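Local structure of endonuclease V (Bacillus subtilis, 3GA2) at residues D5-D10 / A129-F134; L190-Y195 / D199-I204. The protein probably repairs deaminated DNA as a magnesium-dependent endonuclease, cutting double-stranded DNA at the second phosphodiester bond 3' to a deoxyinosine. The protein carries 1 engineered substitution. All coordinates share one frame; numbering follows the deposited sequence.

In the fold
From the N terminus, the chain runs through 5-10, a loop before helix 14-25, and meets its partner 129-134 on helix 128-136 only after 118 intervening residues. Interaction 1 therefore closes a long loop holding helices 14-25 and 96-105 and strands 41-52, 55-66, 72-81 and 113-116. Strand 140-144 follows, then the hairpin strands 165-170 and 173-179, before interaction 2 joins the end of strand 188-194 to helix 198-207 across a three-residue connection. The two contacts lie in series, neither nesting nor crossing. They nevertheless touch: Thr130 OG1 lies 2.6 Å from Gly193 O, a probable hydrogen bond, and Phe134 packs against Asn194 and Tyr195.

Interaction 1: residues D5-D10 / A129-F134; sequences DVHKFD and ATHAAF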
# COMPACT_ATOMS: atom_id res chain seq x y z
N ASP A 5 -4.24 -16.30 8.34
CA ASP A 5 -3.15 -17.09 7.77
C ASP A 5 -3.55 -17.55 6.37
O ASP A 5 -3.80 -18.73 6.13
CB ASP A 5 -2.88 -18.32 8.65
CG ASP A 5 -1.52 -18.93 8.39
OD1 ASP A 5 -1.17 -19.15 7.21
OD2 ASP A 5 -0.80 -19.20 9.37
N VAL A 6 -3.60 -16.60 5.44
CA VAL A 6 -3.98 -16.89 4.06
C VAL A 6 -3.13 -17.99 3.43
O VAL A 6 -3.66 -19.01 2.99
CB VAL A 6 -3.87 -15.63 3.18
CG1 VAL A 6 -4.37 -15.93 1.78
CG2 VAL A 6 -4.65 -14.49 3.80
N HIS A 7 -1.82 -17.78 3.39
CA HIS A 7 -0.92 -18.76 2.81
C HIS A 7 0.50 -18.63 3.34
O HIS A 7 0.85 -17.65 4.00
CB HIS A 7 -0.89 -18.64 1.28
CG HIS A 7 -0.36 -17.33 0.79
ND1 HIS A 7 -1.17 -16.26 0.47
CD2 HIS A 7 0.91 -16.92 0.54
CE1 HIS A 7 -0.44 -15.26 0.05
NE2 HIS A 7 0.83 -15.63 0.08
N LYS A 8 1.31 -19.64 3.04
CA LYS A 8 2.70 -19.65 3.47
C LYS A 8 3.57 -19.00 2.40
O LYS A 8 3.11 -18.74 1.29
CB LYS A 8 3.15 -21.10 3.70
CG LYS A 8 3.06 -21.96 2.46
CD LYS A 8 2.63 -23.38 2.78
CE LYS A 8 2.36 -24.16 1.50
NZ LYS A 8 1.69 -25.46 1.77
N PHE A 9 4.83 -18.74 2.74
CA PHE A 9 5.75 -18.12 1.80
C PHE A 9 6.85 -19.09 1.39
O PHE A 9 8.03 -18.81 1.58
CB PHE A 9 6.35 -16.87 2.43
CG PHE A 9 5.32 -15.81 2.73
CD1 PHE A 9 4.92 -14.91 1.75
CD2 PHE A 9 4.72 -15.75 3.98
CE1 PHE A 9 3.92 -13.97 2.01
CE2 PHE A 9 3.73 -14.82 4.25
CZ PHE A 9 3.33 -13.93 3.26
N ASP A 10 6.46 -20.24 0.83
CA ASP A 10 7.43 -21.25 0.40
C ASP A 10 7.54 -21.36 -1.12
O ASP A 10 8.13 -22.30 -1.63
CB ASP A 10 7.05 -22.62 0.96
CG ASP A 10 6.96 -22.64 2.47
OD1 ASP A 10 7.95 -22.26 3.14
OD2 ASP A 10 5.90 -23.04 2.99
N ALA A 129 -0.93 -3.74 -1.89
CA ALA A 129 -2.08 -3.26 -1.13
C ALA A 129 -3.24 -4.25 -1.18
O ALA A 129 -3.89 -4.52 -0.17
CB ALA A 129 -2.54 -1.89 -1.65
N THR A 130 -3.50 -4.80 -2.36
CA THR A 130 -4.58 -5.76 -2.52
C THR A 130 -4.22 -7.08 -1.82
O THR A 130 -5.01 -7.62 -1.04
CB THR A 130 -4.87 -6.03 -4.01
OG1 THR A 130 -5.31 -4.82 -4.64
CG2 THR A 130 -5.95 -7.11 -4.18
N HIS A 131 -3.02 -7.57 -2.11
CA HIS A 131 -2.53 -8.82 -1.54
C HIS A 131 -2.52 -8.80 -0.01
O HIS A 131 -3.00 -9.73 0.63
CB HIS A 131 -1.12 -9.10 -2.09
CG HIS A 131 -0.69 -10.53 -1.95
ND1 HIS A 131 0.40 -11.04 -2.62
CD2 HIS A 131 -1.20 -11.55 -1.23
CE1 HIS A 131 0.55 -12.32 -2.31
NE2 HIS A 131 -0.41 -12.65 -1.47
N ALA A 132 -1.99 -7.73 0.58
CA ALA A 132 -1.93 -7.61 2.03
C ALA A 132 -3.33 -7.63 2.66
O ALA A 132 -3.50 -8.09 3.79
CB ALA A 132 -1.20 -6.33 2.43
N ALA A 133 -4.32 -7.13 1.94
CA ALA A 133 -5.68 -7.08 2.46
C ALA A 133 -6.18 -8.43 2.95
O ALA A 133 -6.83 -8.51 3.99
CB ALA A 133 -6.62 -6.53 1.41
N PHE A 134 -5.89 -9.49 2.21
CA PHE A 134 -6.35 -10.81 2.63
C PHE A 134 -5.81 -11.18 4.00
O PHE A 134 -6.54 -11.72 4.83
CB PHE A 134 -5.95 -11.87 1.60
CG PHE A 134 -6.55 -11.66 0.25
CD1 PHE A 134 -5.82 -11.03 -0.76
CD2 PHE A 134 -7.85 -12.05 -0.02
CE1 PHE A 134 -6.38 -10.81 -2.02
CE2 PHE A 134 -8.42 -11.84 -1.27
CZ PHE A 134 -7.69 -11.21 -2.27
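His7 and His131 meet edge against edge, with no stacking: their centroids are 5.2 Å apart and the planes are tilted by 32°. They pack the N-terminal segment before helix 14-25 against helix 128-136, away from the predicted magnesium site. His7 CE1 lies 3.0 Å from His131 NE2, near the plane of both rings. That is short for carbon against nitrogen, so the His7 ring may be modelled flipped, and the approach is best treated as doubtful. His7 reaches across because its CG sits between the backbone N and the carbonyl carbon (chi1 63°), while His131 extends from its helix with CG roughly anti to the backbone N (chi1 -161°).

Beside them, Val6 lays its CG2 methyl against the helix, 3.7 Å from Phe134 CB and 3.5 Å from Phe134 C. The Phe134 ring leads away from Val6, with His131 O at its edge. Leu24 of helix 14-25 touches Val6, His131 and Phe134, and Phe93 and Phe135 meet His131 and His7 edge-to-face, respectively.

Replacing His7 by an alanine would probably leave the His131 NE2 corner without the ring it now meets and open a gap beside Phe135. As modelled, no hydrogen bond crosses the junction, and shape fit probably carries it, unless the His7 ring is flipped.

Interaction 2: residues L190-Y195 / D199-I204; sequences LSCGNY and DSSYQI
Ser201 OG donates a hydrogen bond to Asp197 O, four residues back, just before helix 198-207, and at the same time rests 3.7 Å from Cys192 SG on the neighbouring strand. This is a strand-to-helix connection in the RNase H-like fold of endonuclease V: strand 188-194 of the central sheet passes through a short turn into that helix, which packs back on it. The axes of 190-194 and 199-204 approach to 8.0 Å at 114°.

Leu190 supplies most of the apolar grip. With CG anti to the backbone N (chi1 176°), its two methyls rest on the same side of the helix backbone: CD2 lies 3.6 Å from Tyr202 CA, and CD1 comes within 4.0 Å of Ser201 O, whose hydrogen-bond partners include Thr205 OG1. Tyr202 shows Leu190 its CB and the near edge of its ring. The far end of that side chain is tied by its OH to Gly163 O, which, with Tyr165 against the ring, helps hold it in place. Ile141 of strand 140-144 touches both Leu190 and Ser201, so the helix is seated on two adjacent strands.

Further along, Gly193 and Asn194 both face Thr140 in a classic beta bulge. Within the bulge, Asn194 OD1 accepts a bond from Asn29 N and a weak one from Tyr195 N, while Asn194 ND2 sits 3.2 Å above the plane of the Tyr195 ring, over its outer part.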
# COMPACT_ATOMS: atom_id res chain seq x y z
N LEU A 190 -3.66 6.14 -7.51
CA LEU A 190 -4.60 5.51 -6.61
C LEU A 190 -5.30 4.29 -7.16
O LEU A 190 -5.76 4.28 -8.30
CB LEU A 190 -5.66 6.53 -6.21
CG LEU A 190 -6.82 6.04 -5.33
CD1 LEU A 190 -6.34 5.97 -3.89
CD2 LEU A 190 -8.01 7.00 -5.44
N SER A 191 -5.39 3.27 -6.32
CA SER A 191 -6.10 2.06 -6.69
C SER A 191 -6.69 1.47 -5.43
O SER A 191 -6.18 1.67 -4.33
CB SER A 191 -5.17 1.03 -7.35
OG SER A 191 -4.19 0.55 -6.45
N CYS A 192 -7.81 0.77 -5.59
CA CYS A 192 -8.41 0.12 -4.44
C CYS A 192 -7.41 -0.95 -4.06
O CYS A 192 -6.62 -1.38 -4.89
CB CYS A 192 -9.71 -0.59 -4.82
SG CYS A 192 -11.09 0.47 -5.23
N GLY A 193 -7.45 -1.35 -2.80
CA GLY A 193 -6.60 -2.43 -2.35
C GLY A 193 -7.56 -3.59 -2.46
O GLY A 193 -7.58 -4.30 -3.47
N ASN A 194 -8.38 -3.78 -1.43
CA ASN A 194 -9.42 -4.82 -1.43
C ASN A 194 -10.45 -4.45 -0.38
O ASN A 194 -10.14 -3.72 0.57
CB ASN A 194 -8.82 -6.21 -1.14
CG ASN A 194 -9.81 -7.34 -1.43
OD1 ASN A 194 -10.81 -7.14 -2.12
ND2 ASN A 194 -9.52 -8.54 -0.92
N TYR A 195 -11.69 -4.90 -0.57
CA TYR A 195 -12.77 -4.63 0.37
C TYR A 195 -13.20 -3.16 0.43
O TYR A 195 -13.63 -2.67 1.48
CB TYR A 195 -12.36 -5.10 1.77
CG TYR A 195 -11.82 -6.51 1.82
CD1 TYR A 195 -12.51 -7.56 1.24
CD2 TYR A 195 -10.62 -6.79 2.46
CE1 TYR A 195 -12.03 -8.86 1.30
CE2 TYR A 195 -10.13 -8.09 2.53
CZ TYR A 195 -10.84 -9.12 1.95
OH TYR A 195 -10.35 -10.41 2.04
N ASP A 199 -14.52 4.94 -5.26
CA ASP A 199 -15.05 6.19 -4.73
C ASP A 199 -14.60 6.42 -3.30
O ASP A 199 -14.15 7.51 -2.95
CB ASP A 199 -16.57 6.17 -4.77
CG ASP A 199 -17.15 7.55 -4.84
OD1 ASP A 199 -17.02 8.19 -5.91
OD2 ASP A 199 -17.73 8.01 -3.83
N SER A 200 -14.72 5.38 -2.47
CA SER A 200 -14.33 5.50 -1.07
C SER A 200 -12.82 5.63 -0.96
O SER A 200 -12.33 6.38 -0.13
CB SER A 200 -14.81 4.28 -0.28
OG SER A 200 -16.23 4.12 -0.40
N SER A 201 -12.08 4.89 -1.79
CA SER A 201 -10.63 4.97 -1.76
C SER A 201 -10.22 6.41 -2.03
O SER A 201 -9.31 6.94 -1.40
CB SER A 201 -10.02 4.05 -2.81
OG SER A 201 -10.23 2.70 -2.47
N TYR A 202 -10.90 7.01 -3.00
CA TYR A 202 -10.64 8.39 -3.39
C TYR A 202 -11.01 9.38 -2.28
O TYR A 202 -10.23 10.29 -1.98
CB TYR A 202 -11.42 8.73 -4.66
CG TYR A 202 -11.44 10.20 -5.00
CD1 TYR A 202 -12.51 11.00 -4.62
CD2 TYR A 202 -10.38 10.79 -5.68
CE1 TYR A 202 -12.54 12.36 -4.91
CE2 TYR A 202 -10.39 12.16 -5.98
CZ TYR A 202 -11.47 12.94 -5.59
OH TYR A 202 -11.50 14.28 -5.90
N GLN A 203 -12.18 9.21 -1.69
CA GLN A 203 -12.64 10.11 -0.62
C GLN A 203 -11.77 10.04 0.62
O GLN A 203 -11.46 11.06 1.23
CB GLN A 203 -14.08 9.79 -0.24
CG GLN A 203 -15.12 10.11 -1.30
CD GLN A 203 -15.05 11.55 -1.78
OE1 GLN A 203 -14.85 12.48 -1.00
NE2 GLN A 203 -15.25 11.75 -3.08
N ILE A 204 -11.39 8.82 1.01
CA ILE A 204 -10.54 8.65 2.19
C ILE A 204 -9.17 9.26 1.92
O ILE A 204 -8.61 9.93 2.79
CB ILE A 204 -10.38 7.16 2.56
CG1 ILE A 204 -11.73 6.59 3.02
CG2 ILE A 204 -9.33 7.00 3.65
CD1 ILE A 204 -11.68 5.11 3.38